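Local coordinates for protein putative modulator of DNA gyrase (Bacteroides thetaiotaomicron, PDB 1VPB) that probably acts as a metallopeptidase of the U62 (PmbA/TldD) family, and may modulate DNA gyrase, at residues D99-R102 / Y103-K106. Numbering follows the deposited sequence.
Sequences DSTR and YLAK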
ATOM      1  N   ASP A  99      15.647 -13.149  22.438  1.00 29.14           N
ATOM      2  CA  ASP A  99      17.042 -13.449  22.176  1.00 29.91           C
ATOM      3  C   ASP A  99      17.545 -12.723  20.922  1.00 27.63           C
ATOM      4  O   ASP A  99      18.638 -12.216  20.906  1.00 29.92           O
ATOM      5  CB  ASP A  99      17.221 -14.917  22.095  1.00 34.36           C
ATOM      6  CG  ASP A  99      17.111 -15.611  23.455  1.00 40.31           C
ATOM      7  OD1 ASP A  99      17.296 -14.999  24.550  1.00 37.28           O
ATOM      8  OD2 ASP A  99      16.853 -16.825  23.485  1.00 44.90           O
ATOM      9  N   SER A 100      16.665 -12.569  19.931  1.00 29.76           N
ATOM     10  CA  SER A 100      16.981 -11.821  18.731  1.00 28.32           C
ATOM     11  C   SER A 100      17.137 -10.318  19.010  1.00 26.66           C
ATOM     12  O   SER A 100      18.051  -9.669  18.484  1.00 30.82           O
ATOM     13  CB  SER A 100      15.880 -12.044  17.720  1.00 31.39           C
ATOM     14  OG  SER A 100      15.911 -13.377  17.283  1.00 33.82           O
ATOM     15  N   THR A 101      16.279  -9.802  19.842  1.00 29.43           N
ATOM     16  CA  THR A 101      16.280  -8.379  20.212  1.00 29.02           C
ATOM     17  C   THR A 101      17.585  -8.035  20.885  1.00 30.00           C
ATOM     18  O   THR A 101      18.167  -6.983  20.650  1.00 28.51           O
ATOM     19  CB  THR A 101      15.110  -8.054  21.142  1.00 29.44           C
ATOM     20  OG1 THR A 101      13.857  -8.162  20.444  1.00 29.28           O
ATOM     21  CG2 THR A 101      15.143  -6.679  21.767  1.00 28.80           C
ATOM     22  N   ARG A 102      18.066  -8.952  21.720  1.00 28.20           N
ATOM     23  CA  ARG A 102      19.319  -8.675  22.440  1.00 27.15           C
ATOM     24  C   ARG A 102      20.534  -8.455  21.543  1.00 25.95           C
ATOM     25  O   ARG A 102      21.574  -7.907  21.945  1.00 27.07           O
ATOM     26  CB  ARG A 102      19.577  -9.808  23.431  1.00 28.41           C
ATOM     27  CG  ARG A 102      20.612  -9.469  24.485  1.00 30.31           C
ATOM     28  CD  ARG A 102      20.932 -10.575  25.497  1.00 29.65           C
ATOM     29  NE  ARG A 102      19.819 -10.870  26.407  1.00 27.90           N
ATOM     30  CZ  ARG A 102      18.997 -11.909  26.310  1.00 30.19           C
ATOM     31  NH1 ARG A 102      19.062 -12.781  25.326  1.00 28.66           N
ATOM     32  NH2 ARG A 102      18.064 -12.046  27.191  1.00 31.92           N
ATOM     33  N   TYR A 103      20.485  -8.994  20.316  1.00 27.56           N
ATOM     34  CA  TYR A 103      21.562  -8.788  19.370  1.00 27.77           C
ATOM     35  C   TYR A 103      21.643  -7.390  18.742  1.00 28.50           C
ATOM     36  O   TYR A 103      22.711  -7.000  18.137  1.00 27.74           O
ATOM     37  CB  TYR A 103      21.519  -9.821  18.259  1.00 28.18           C
ATOM     38  CG  TYR A 103      21.622 -11.254  18.756  1.00 30.33           C
ATOM     39  CD1 TYR A 103      22.734 -11.700  19.469  1.00 42.02           C
ATOM     40  CD2 TYR A 103      20.661 -12.137  18.435  1.00 34.62           C
ATOM     41  CE1 TYR A 103      22.808 -13.051  19.897  1.00 37.54           C
ATOM     42  CE2 TYR A 103      20.730 -13.465  18.841  1.00 38.17           C
ATOM     43  CZ  TYR A 103      21.788 -13.900  19.570  1.00 39.85           C
ATOM     44  OH  TYR A 103      21.799 -15.269  19.916  1.00 45.69           O
ATOM     45  N   LEU A 104      20.581  -6.634  18.890  1.00 29.44           N
ATOM     46  CA  LEU A 104      20.551  -5.234  18.426  1.00 29.96           C
ATOM     47  C   LEU A 104      21.544  -4.387  19.230  1.00 32.35           C
ATOM     48  O   LEU A 104      21.969  -4.782  20.324  1.00 30.21           O
ATOM     49  CB  LEU A 104      19.167  -4.647  18.611  1.00 28.46           C
ATOM     50  CG  LEU A 104      18.048  -5.279  17.815  1.00 32.21           C
ATOM     51  CD1 LEU A 104      16.724  -4.687  18.178  1.00 33.93           C
ATOM     52  CD2 LEU A 104      18.279  -5.273  16.343  1.00 32.98           C
ATOM     53  N   ALA A 105      21.868  -3.214  18.726  1.00 29.35           N
ATOM     54  CA  ALA A 105      22.527  -2.212  19.563  1.00 31.35           C
ATOM     55  C   ALA A 105      21.563  -1.672  20.528  1.00 31.23           C
ATOM     56  O   ALA A 105      20.399  -1.466  20.220  1.00 30.55           O
ATOM     57  CB  ALA A 105      23.095  -1.083  18.709  1.00 32.07           C
ATOM     58  N   LYS A 106      22.010  -1.434  21.754  1.00 29.97           N
ATOM     59  CA  LYS A 106      21.092  -0.886  22.719  1.00 31.05           C
ATOM     60  C   LYS A 106      20.650   0.538  22.355  1.00 31.73           C
ATOM     61  O   LYS A 106      21.361   1.290  21.684  1.00 31.49           O
ATOM     62  CB  LYS A 106      21.684  -0.957  24.140  1.00 34.52           C
ATOM     63  CG  LYS A 106      22.787  -0.082  24.389  1.00 36.82           C
ATOM     64  CD  LYS A 106      23.420  -0.376  25.803  1.00 36.52           C
ATOM     65  CE  LYS A 106      24.363   0.804  26.079  1.00 39.64           C
ATOM     66  NZ  LYS A 106      25.092   0.660  27.362  1.00 40.82           N
TER
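Tyr103 lays one face of its ring over the backbone of the preceding residues, with Asp99 O beneath the face, 3.2 Å from Tyr103 CE2. The first torsion explains this placement: CG stands anti to the carbonyl carbon (chi1 -59°), which turns the ring back along the helix. The backbone closes tightly here. Tyr103 N donates to Ser100 O at 3.1 Å, and Leu104 N to Thr101 O at 3.0 Å; the second bond belongs to a type I beta turn from Thr101 to Leu104. Leu104 CG also lies 3.3 Å from Thr101 O, while the methyls Thr101 CG2 and Leu104 CD1 meet more loosely at 4.4 Å. An alanine in place of Tyr103 would probably leave Asp99 O without its ring cover and open a gap beside Asp139 of the second subunit. On the partly exposed flank, Arg102 bends at chi3 (-68°), and its NH1 forms a salt bridge with Asp99 OD1 at 2.9 Å, nearly within the guanidinium plane; Arg102 NE pairs with Asp74, and Asp99 OD2 with Lys95. The contact thus follows on from helix 87-101 where Thr101 packs on Leu71 and Val73 of strand 58-73, while Ile142 and Asp139 of the second subunit pack against Leu104 and Tyr103, placing this part of the chain at the dimer interface.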